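Local coordinates for transcriptional regulator Tm0710 (Thermotoga maritima, PDB 2A61), which probably binds DNA and controls transcription as a MarR-family regulator, working as a dimer of winged-helix subunits, at residues A[36-41]-A[55-60]; A[77-82]-A[89-94]; A[24-29]-A[102-107]. One frame throughout, in Å; residues are numbered along the deposited sequence.

Interaction 1 of 3, residues A[36-41]-A[55-60]; sequences FDILQK and VLLGVA
Asp37 is the residue with a flat group that touches across this contact, and it does so through CB, not its carboxylate: CB lies 3.8 Å from Leu57 CD2, while OD1 is taken by a salt bridge to Arg23. The Phe36 ring, on the far side of the same helix, has Gln40 CB over one face, 4.1 Å above the plane and toward the rim, and packs on Ile31 and on Ile101 and Val104 of helix 95-119. Between helices 33-45 and 50-57 the touching atoms are mostly aliphatic, the exception being the backbone Asp37 O, 3.9 Å from Leu56 CD2. Leu57 spreads its two methyls over neighbouring residues, CD2 on Asp37 and CD1 on Ile38, where CG1 is 3.8 Å away and CD1 equally close; the two branched chains meet nearly perpendicular. Leu56, the residue before, sets both methyls on Lys41, a turn further along helix 33-45, with CD2 against CB and CG. Lys41 starts with CG anti to the backbone N (chi1 -179°) and then bends at chi2 and chi3, which brings CE over Leu56 CD1 at 3.4 Å, a tight carbon contact. Its NZ turns to Glu45, so the lysine lends its carbon chain to the leucine and its charge to its own helix. Just beyond Leu57, Gly58 ends the helix as the C-prime residue of a Schellman motif, and its positive phi (76°) favours glycine. Ala60 stands at the N-cap position of helix 61-73, and residues 58-60 form the turn between the two helices of the helix-turn-helix. Gly58 O also accepts a hydrogen bond from Thr32 OG1 of the second subunit. Helix 33-45 therefore packs against the first helix of that motif, with Leu67 of helix 61-73 touching both Ile38 and Leu57, and helix 95-119 behind Phe36.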
loop_
_atom_site.group_PDB
_atom_site.type_symbol
_atom_site.label_atom_id
_atom_site.label_comp_id
_atom_site.label_asym_id
_atom_site.label_seq_id
_atom_site.Cartn_x
_atom_site.Cartn_y
_atom_site.Cartn_z
ATOM N N PHE A 36 7.466 8.304 3.620
ATOM C CA PHE A 36 6.337 7.961 4.476
ATOM C C PHE A 36 6.264 6.457 4.803
ATOM O O PHE A 36 5.936 6.075 5.923
ATOM C CB PHE A 36 5.011 8.397 3.814
ATOM C CG PHE A 36 3.804 8.076 4.630
ATOM C CD1 PHE A 36 3.590 8.708 5.851
ATOM C CD2 PHE A 36 2.868 7.155 4.182
ATOM C CE1 PHE A 36 2.456 8.395 6.618
ATOM C CE2 PHE A 36 1.748 6.852 4.951
ATOM C CZ PHE A 36 1.562 7.480 6.159
ATOM N N ASP A 37 6.567 5.624 3.814
ATOM C CA ASP A 37 6.621 4.171 4.017
ATOM C C ASP A 37 7.648 3.770 5.111
ATOM O O ASP A 37 7.386 2.851 5.899
ATOM C CB ASP A 37 6.968 3.460 2.718
ATOM C CG ASP A 37 5.814 3.423 1.713
ATOM O OD1 ASP A 37 4.607 3.440 2.091
ATOM O OD2 ASP A 37 6.156 3.398 0.505
ATOM N N ILE A 38 8.808 4.438 5.132
ATOM C CA ILE A 38 9.768 4.275 6.243
ATOM C C ILE A 38 9.157 4.723 7.571
ATOM O O ILE A 38 9.253 4.008 8.578
ATOM C CB ILE A 38 11.062 5.078 6.016
ATOM C CG1 ILE A 38 11.832 4.504 4.809
ATOM C CG2 ILE A 38 11.871 5.170 7.293
ATOM C CD1 ILE A 38 12.931 5.413 4.351
ATOM N N LEU A 39 8.533 5.894 7.579
ATOM C CA LEU A 39 7.989 6.439 8.838
ATOM C C LEU A 39 6.861 5.602 9.375
ATOM O O LEU A 39 6.804 5.357 10.589
ATOM C CB LEU A 39 7.466 7.859 8.681
ATOM C CG LEU A 39 8.402 9.036 8.528
ATOM C CD1 LEU A 39 7.562 10.312 8.260
ATOM C CD2 LEU A 39 9.230 9.193 9.796
ATOM N N GLN A 40 5.942 5.172 8.493
ATOM C CA GLN A 40 4.807 4.364 8.944
ATOM C C GLN A 40 5.177 2.955 9.394
ATOM O O GLN A 40 4.576 2.454 10.323
ATOM C CB GLN A 40 3.621 4.372 7.953
ATOM C CG GLN A 40 3.789 3.570 6.733
ATOM C CD GLN A 40 2.451 3.352 5.989
ATOM O OE1 GLN A 40 2.442 3.048 4.800
ATOM N NE2 GLN A 40 1.336 3.502 6.699
ATOM N N LYS A 41 6.186 2.360 8.763
ATOM C CA LYS A 41 6.747 1.088 9.211
ATOM C C LYS A 41 7.318 1.153 10.625
ATOM O O LYS A 41 7.030 0.270 11.448
ATOM C CB LYS A 41 7.810 0.610 8.239
ATOM C CG LYS A 41 8.446 -0.713 8.592
ATOM C CD LYS A 41 7.420 -1.866 8.830
ATOM C CE LYS A 41 6.526 -2.182 7.614
ATOM N NZ LYS A 41 5.454 -3.261 7.847
ATOM N N VAL A 55 15.191 -3.628 2.578
ATOM C CA VAL A 55 14.415 -4.829 2.214
ATOM C C VAL A 55 12.939 -4.467 2.093
ATOM O O VAL A 55 12.297 -4.889 1.139
ATOM C CB VAL A 55 14.659 -6.007 3.211
ATOM C CG1 VAL A 55 13.708 -7.160 2.954
ATOM C CG2 VAL A 55 16.136 -6.501 3.114
ATOM N N LEU A 56 12.427 -3.688 3.050
ATOM C CA LEU A 56 11.044 -3.214 3.056
ATOM C C LEU A 56 10.661 -2.433 1.809
ATOM O O LEU A 56 9.634 -2.719 1.159
ATOM C CB LEU A 56 10.786 -2.311 4.295
ATOM C CG LEU A 56 9.541 -1.397 4.253
ATOM C CD1 LEU A 56 8.214 -2.156 4.649
ATOM C CD2 LEU A 56 9.776 -0.125 5.075
ATOM N N LEU A 57 11.463 -1.416 1.487
ATOM C CA LEU A 57 11.185 -0.608 0.299
ATOM C C LEU A 57 11.515 -1.323 -0.981
ATOM O O LEU A 57 10.863 -1.100 -2.012
ATOM C CB LEU A 57 11.955 0.712 0.326
ATOM C CG LEU A 57 11.546 1.717 1.382
ATOM C CD1 LEU A 57 12.573 2.864 1.500
ATOM C CD2 LEU A 57 10.175 2.230 1.145
ATOM N N GLY A 58 12.509 -2.199 -0.917
ATOM C CA GLY A 58 13.066 -2.829 -2.126
ATOM C C GLY A 58 13.977 -1.923 -2.925
ATOM O O GLY A 58 14.021 -2.006 -4.175
ATOM N N VAL A 59 14.703 -1.053 -2.209
ATOM C CA VAL A 59 15.701 -0.163 -2.825
ATOM C C VAL A 59 17.085 -0.367 -2.184
ATOM O O VAL A 59 17.191 -0.799 -1.030
ATOM C CB VAL A 59 15.298 1.365 -2.771
ATOM C CG1 VAL A 59 14.050 1.669 -3.688
ATOM C CG2 VAL A 59 15.124 1.892 -1.323
ATOM N N ALA A 60 18.131 -0.037 -2.934
ATOM C CA ALA A 60 19.510 -0.058 -2.443
ATOM C C ALA A 60 19.725 0.747 -1.153
ATOM O O ALA A 60 18.951 1.677 -0.821
ATOM C CB ALA A 60 20.463 0.428 -3.544
#

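Interaction 2 of 3, residues A[77-82]-A[89-94]; sequences LTRTPD and YFLVIT
Arg79 lays its guanidinium flat on the Tyr89 ring across a two-stranded antiparallel hairpin, the wing of a winged-helix domain. The centres are 4.0 Å apart and the planes 13° from parallel, a stacked cation-pi pair in which NH1 sits over the ring face, toward the rim. Tyr89 CG lies between the backbone N and the carbonyl carbon (chi1 66°), which swings the ring toward the arginine of the facing strand. Outside the pair, Glu72 of helix 61-73 holds Arg79 NE by a salt bridge, which probably helps to set the rotation of the guanidinium, while Pro50 packs on the tyrosine. In the ladder, Thr78 with Val92 and Thr80 with Phe90 are hydrogen-bonded pairs, Arg79 with Leu91 a non-hydrogen-bonded one. Thr78 N bonds to Val92 O at 2.8 Å, and Val92 N returns a bond to Thr78 O at 3.0 Å. The face with Leu77 and Leu91 turns to the helices: Leu77 packs on Leu71 and Ile42, Leu91 on Val68 and Leu53. At the strand end, Asp82 CB meets Phe90 CE2, and Asp82 OD2 is salt-bridged to Arg49. On the other face, that of Thr78, Thr80, Phe90 and Val92, the methyl Thr80 CG2 rests 3.8 Å from Val92 CG1, and Thr78 CG2 comes to 3.5 Å from Val92 CG2.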
loop_
_atom_site.group_PDB
_atom_site.type_symbol
_atom_site.label_atom_id
_atom_site.label_comp_id
_atom_site.label_asym_id
_atom_site.label_seq_id
_atom_site.Cartn_x
_atom_site.Cartn_y
_atom_site.Cartn_z
ATOM N N LEU A 77 12.700 11.454 12.161
ATOM C CA LEU A 77 13.396 10.281 12.640
ATOM C C LEU A 77 14.583 10.694 13.510
ATOM O O LEU A 77 15.123 11.782 13.376
ATOM C CB LEU A 77 13.968 9.472 11.462
ATOM C CG LEU A 77 12.929 8.675 10.664
ATOM C CD1 LEU A 77 13.599 7.786 9.648
ATOM C CD2 LEU A 77 12.109 7.829 11.583
ATOM N N THR A 78 14.997 9.791 14.370
ATOM C CA THR A 78 16.291 9.899 15.046
ATOM C C THR A 78 16.917 8.515 15.022
ATOM O O THR A 78 16.456 7.635 14.254
ATOM C CB THR A 78 16.182 10.602 16.441
ATOM O OG1 THR A 78 17.489 10.872 16.942
ATOM C CG2 THR A 78 15.378 9.791 17.480
ATOM N N ARG A 79 17.937 8.307 15.850
ATOM C CA ARG A 79 18.825 7.168 15.770
ATOM C C ARG A 79 19.119 6.714 17.218
ATOM O O ARG A 79 19.157 7.533 18.128
ATOM C CB ARG A 79 20.115 7.729 15.200
ATOM C CG ARG A 79 21.049 6.792 14.592
ATOM C CD ARG A 79 22.085 7.670 13.932
ATOM N NE ARG A 79 21.734 7.940 12.545
ATOM C CZ ARG A 79 22.519 7.640 11.520
ATOM N NH1 ARG A 79 23.707 7.097 11.726
ATOM N NH2 ARG A 79 22.107 7.864 10.288
ATOM N N THR A 80 19.340 5.414 17.401
ATOM C CA THR A 80 19.817 4.851 18.657
ATOM C C THR A 80 20.753 3.639 18.385
ATOM O O THR A 80 20.562 2.891 17.417
ATOM C CB THR A 80 18.622 4.534 19.619
ATOM O OG1 THR A 80 19.120 4.166 20.913
ATOM C CG2 THR A 80 17.715 3.425 19.035
ATOM N N PRO A 81 21.828 3.486 19.191
ATOM C CA PRO A 81 22.736 2.375 18.914
ATOM C C PRO A 81 22.115 1.008 19.176
ATOM O O PRO A 81 21.144 0.863 19.946
ATOM C CB PRO A 81 23.925 2.608 19.865
ATOM C CG PRO A 81 23.406 3.506 20.943
ATOM C CD PRO A 81 22.286 4.325 20.314
ATOM N N ASP A 82 22.693 0.026 18.503
ATOM C CA ASP A 82 22.422 -1.360 18.806
ATOM C C ASP A 82 23.266 -1.703 20.039
ATOM O O ASP A 82 24.479 -1.785 19.934
ATOM C CB ASP A 82 22.762 -2.239 17.595
ATOM C CG ASP A 82 22.463 -3.717 17.824
ATOM O OD1 ASP A 82 22.055 -4.091 18.941
ATOM O OD2 ASP A 82 22.670 -4.496 16.882
ATOM N N TYR A 89 23.179 0.473 14.245
ATOM C CA TYR A 89 22.234 1.411 14.856
ATOM C C TYR A 89 20.808 1.156 14.352
ATOM O O TYR A 89 20.616 0.461 13.363
ATOM C CB TYR A 89 22.641 2.881 14.579
ATOM C CG TYR A 89 22.575 3.288 13.130
ATOM C CD1 TYR A 89 21.430 3.882 12.596
ATOM C CD2 TYR A 89 23.671 3.098 12.284
ATOM C CE1 TYR A 89 21.386 4.273 11.257
ATOM C CE2 TYR A 89 23.641 3.490 10.970
ATOM C CZ TYR A 89 22.496 4.075 10.450
ATOM O OH TYR A 89 22.494 4.456 9.116
ATOM N N PHE A 90 19.824 1.744 15.019
ATOM C CA PHE A 90 18.419 1.627 14.629
ATOM C C PHE A 90 17.906 3.021 14.363
ATOM O O PHE A 90 18.347 3.983 15.007
ATOM C CB PHE A 90 17.534 1.011 15.738
ATOM C CG PHE A 90 17.800 -0.470 16.011
ATOM C CD1 PHE A 90 17.041 -1.462 15.389
ATOM C CD2 PHE A 90 18.791 -0.849 16.918
ATOM C CE1 PHE A 90 17.279 -2.839 15.672
ATOM C CE2 PHE A 90 19.026 -2.208 17.196
ATOM C CZ PHE A 90 18.263 -3.179 16.569
ATOM N N LEU A 91 16.984 3.127 13.401
ATOM C CA LEU A 91 16.209 4.353 13.216
ATOM C C LEU A 91 14.928 4.280 14.012
ATOM O O LEU A 91 14.212 3.262 13.964
ATOM C CB LEU A 91 15.935 4.613 11.712
ATOM C CG LEU A 91 17.366 4.769 11.125
ATOM C CD1 LEU A 91 17.626 4.048 9.824
ATOM C CD2 LEU A 91 17.866 6.205 11.186
ATOM N N VAL A 92 14.655 5.337 14.758
ATOM C CA VAL A 92 13.455 5.407 15.587
ATOM C C VAL A 92 12.673 6.680 15.257
ATOM O O VAL A 92 13.227 7.639 14.778
ATOM C CB VAL A 92 13.754 5.328 17.106
ATOM C CG1 VAL A 92 14.311 3.912 17.491
ATOM C CG2 VAL A 92 14.774 6.321 17.523
ATOM N N ILE A 93 11.377 6.682 15.546
ATOM C CA ILE A 93 10.531 7.809 15.163
ATOM C C ILE A 93 10.510 8.827 16.303
ATOM O O ILE A 93 10.644 8.467 17.479
ATOM C CB ILE A 93 9.092 7.311 14.803
ATOM C CG1 ILE A 93 8.275 8.344 14.012
ATOM C CG2 ILE A 93 8.336 6.805 16.066
ATOM C CD1 ILE A 93 7.043 7.761 13.247
ATOM N N THR A 94 10.333 10.089 15.954
ATOM C CA THR A 94 10.182 11.157 16.934
ATOM C C THR A 94 8.692 11.496 17.099
ATOM O O THR A 94 7.859 10.998 16.354
ATOM C CB THR A 94 10.904 12.459 16.469
ATOM O OG1 THR A 94 10.355 12.882 15.230
ATOM C CG2 THR A 94 12.393 12.242 16.260
#

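Interaction 3 of 3, residues A[24-29]-A[102-107]; sequences KVLRDF and EKVIER
Arg107 runs past Val25 CG1, the two side chains pointing opposite ways. CB touches Val25 CG1 at 3.7 Å; CG passes the same methyl at 4.0 Å. Bends at chi2 (69°) and chi3 (81°) then curl the chain back, so NE again lies 3.7 Å from CG1. CZ is near both Val25 CG1 and Lys24 CB, and at the tip NH2 stays by the valine while NH1 comes to 3.7 Å from Lys24 CB. The guanidinium meets both aliphatic groups obliquely. NH1 is salt-bridged to Glu21, whose carboxylate also binds Lys24 NZ, so one acid serves both bases and probably balances both charges. With an alanine at Arg107, Glu21 would probably keep Lys24 but lose its second cation, and Val25 CG1 would probably lose the cover of the chain beyond CB. The other valine methyl, CG2, presses on Val104 CG2 at 3.4 Å, a tight contact. One turn before Arg107, the extended Lys103 crosses Phe29 nearly at a right angle, its CD 3.5 Å from CZ at the ring edge. Lys24 NZ also bonds to Ser143 O of the second subunit. The short 24-29 segment, linking the N-terminal helix to the winged-helix domain, is thus seated on the long helix 95-119, as in the MarR fold, where helices from both chain ends build the dimer.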
loop_
_atom_site.group_PDB
_atom_site.type_symbol
_atom_site.label_atom_id
_atom_site.label_comp_id
_atom_site.label_asym_id
_atom_site.label_seq_id
_atom_site.Cartn_x
_atom_site.Cartn_y
_atom_site.Cartn_z
ATOM N N LYS A 24 -2.694 12.611 1.052
ATOM C CA LYS A 24 -2.815 14.016 0.605
ATOM C C LYS A 24 -2.214 14.974 1.638
ATOM O O LYS A 24 -1.732 16.054 1.285
ATOM C CB LYS A 24 -4.275 14.368 0.298
ATOM C CG LYS A 24 -4.787 13.732 -0.987
ATOM C CD LYS A 24 -6.272 14.050 -1.171
ATOM C CE LYS A 24 -6.793 13.542 -2.507
ATOM N NZ LYS A 24 -8.258 13.755 -2.541
ATOM N N VAL A 25 -2.206 14.570 2.912
ATOM C CA VAL A 25 -1.545 15.363 3.952
ATOM C C VAL A 25 0.001 15.418 3.841
ATOM O O VAL A 25 0.619 16.356 4.337
ATOM C CB VAL A 25 -1.999 14.988 5.429
ATOM C CG1 VAL A 25 -3.533 14.848 5.529
ATOM C CG2 VAL A 25 -1.373 13.778 5.866
ATOM N N LEU A 26 0.618 14.438 3.179
ATOM C CA LEU A 26 2.056 14.449 2.997
ATOM C C LEU A 26 2.587 15.677 2.234
ATOM O O LEU A 26 3.751 16.040 2.356
ATOM C CB LEU A 26 2.494 13.198 2.264
ATOM C CG LEU A 26 2.249 11.800 2.868
ATOM C CD1 LEU A 26 2.812 10.755 1.882
ATOM C CD2 LEU A 26 2.899 11.668 4.260
ATOM N N ARG A 27 1.728 16.281 1.427
ATOM C CA ARG A 27 2.050 17.489 0.697
ATOM C C ARG A 27 2.342 18.626 1.657
ATOM O O ARG A 27 3.208 19.449 1.411
ATOM C CB ARG A 27 0.845 17.855 -0.180
ATOM C CG ARG A 27 1.230 18.887 -1.210
ATOM C CD ARG A 27 0.137 19.841 -1.439
ATOM N NE ARG A 27 -0.557 19.596 -2.681
ATOM C CZ ARG A 27 -0.640 20.466 -3.683
ATOM N NH1 ARG A 27 -0.035 21.632 -3.620
ATOM N NH2 ARG A 27 -1.325 20.145 -4.758
ATOM N N ASP A 28 1.601 18.671 2.758
ATOM C CA ASP A 28 1.775 19.697 3.769
ATOM C C ASP A 28 3.158 19.609 4.422
ATOM O O ASP A 28 3.648 20.590 4.933
ATOM C CB ASP A 28 0.714 19.535 4.859
ATOM C CG ASP A 28 -0.703 19.723 4.340
ATOM O OD1 ASP A 28 -0.872 20.376 3.299
ATOM O OD2 ASP A 28 -1.650 19.222 4.991
ATOM N N PHE A 29 3.769 18.426 4.428
ATOM C CA PHE A 29 5.053 18.199 5.102
ATOM C C PHE A 29 6.232 18.142 4.165
ATOM O O PHE A 29 7.360 18.147 4.603
ATOM C CB PHE A 29 4.968 16.895 5.906
ATOM C CG PHE A 29 3.984 16.965 7.023
ATOM C CD1 PHE A 29 2.699 16.491 6.857
ATOM C CD2 PHE A 29 4.342 17.573 8.244
ATOM C CE1 PHE A 29 1.747 16.598 7.883
ATOM C CE2 PHE A 29 3.410 17.679 9.316
ATOM C CZ PHE A 29 2.109 17.196 9.134
ATOM N N GLU A 102 -0.359 10.387 12.525
ATOM C CA GLU A 102 -1.635 10.772 13.152
ATOM C C GLU A 102 -2.501 11.671 12.256
ATOM O O GLU A 102 -3.722 11.560 12.262
ATOM C CB GLU A 102 -1.360 11.497 14.473
ATOM C CG GLU A 102 -0.776 10.565 15.541
ATOM C CD GLU A 102 -0.367 11.246 16.840
ATOM O OE1 GLU A 102 -0.341 12.521 16.946
ATOM O OE2 GLU A 102 -0.051 10.480 17.764
ATOM N N LYS A 103 -1.864 12.599 11.539
ATOM C CA LYS A 103 -2.570 13.459 10.551
ATOM C C LYS A 103 -3.069 12.700 9.322
ATOM O O LYS A 103 -4.141 13.000 8.795
ATOM C CB LYS A 103 -1.700 14.654 10.162
ATOM C CG LYS A 103 -1.779 15.786 11.223
ATOM C CD LYS A 103 -0.837 16.985 10.969
ATOM C CE LYS A 103 -0.813 17.917 12.202
ATOM N NZ LYS A 103 0.388 18.834 12.208
ATOM N N VAL A 104 -2.315 11.707 8.875
ATOM C CA VAL A 104 -2.800 10.794 7.827
ATOM C C VAL A 104 -4.097 10.033 8.278
ATOM O O VAL A 104 -5.106 9.949 7.530
ATOM C CB VAL A 104 -1.661 9.832 7.350
ATOM C CG1 VAL A 104 -2.213 8.698 6.465
ATOM C CG2 VAL A 104 -0.555 10.613 6.629
ATOM N N ILE A 105 -4.038 9.469 9.481
ATOM C CA ILE A 105 -5.143 8.707 10.056
ATOM C C ILE A 105 -6.376 9.598 10.268
ATOM O O ILE A 105 -7.509 9.235 9.888
ATOM C CB ILE A 105 -4.691 8.005 11.379
ATOM C CG1 ILE A 105 -3.644 6.921 11.047
ATOM C CG2 ILE A 105 -5.887 7.440 12.090
ATOM C CD1 ILE A 105 -3.002 6.258 12.235
ATOM N N GLU A 106 -6.127 10.783 10.822
ATOM C CA GLU A 106 -7.150 11.796 10.987
ATOM C C GLU A 106 -7.849 12.111 9.654
ATOM O O GLU A 106 -9.049 12.153 9.632
ATOM C CB GLU A 106 -6.572 13.080 11.596
ATOM C CG GLU A 106 -7.527 14.240 11.645
ATOM C CD GLU A 106 -6.898 15.501 12.232
ATOM O OE1 GLU A 106 -6.429 16.371 11.446
ATOM O OE2 GLU A 106 -6.864 15.591 13.483
ATOM N N ARG A 107 -7.096 12.318 8.577
ATOM C CA ARG A 107 -7.681 12.620 7.252
ATOM C C ARG A 107 -8.535 11.442 6.755
ATOM O O ARG A 107 -9.634 11.633 6.203
ATOM C CB ARG A 107 -6.582 12.955 6.233
ATOM C CG ARG A 107 -7.059 13.074 4.762
ATOM C CD ARG A 107 -7.896 14.276 4.584
ATOM N NE ARG A 107 -6.981 15.390 4.431
ATOM C CZ ARG A 107 -6.675 15.962 3.275
ATOM N NH1 ARG A 107 -7.239 15.547 2.150
ATOM N NH2 ARG A 107 -5.816 16.973 3.272
#

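The three contacts lie along one path through the subunit. Interaction 1 touches both others, with centres about 15 Å from interaction 2 and about 18 Å from interaction 3. Toward the wing, Leu39 CD2 meets Leu77 CD2 at 3.7 Å and Ile38 CG2 meets Leu77 CD1; toward the long helix, Phe36 CE1 reaches Val104 CG2 at 3.7 Å. Helix 33-45 therefore bridges the two, which do not touch each other (nearest atoms about 8 Å apart). Interactions 1 and 3 also reach the second subunit. Interactions 1 and 2 lie within the probable DNA-binding domain, helix-turn-helix and wing, and interaction 3 lies where it meets the helices that probably form the dimer.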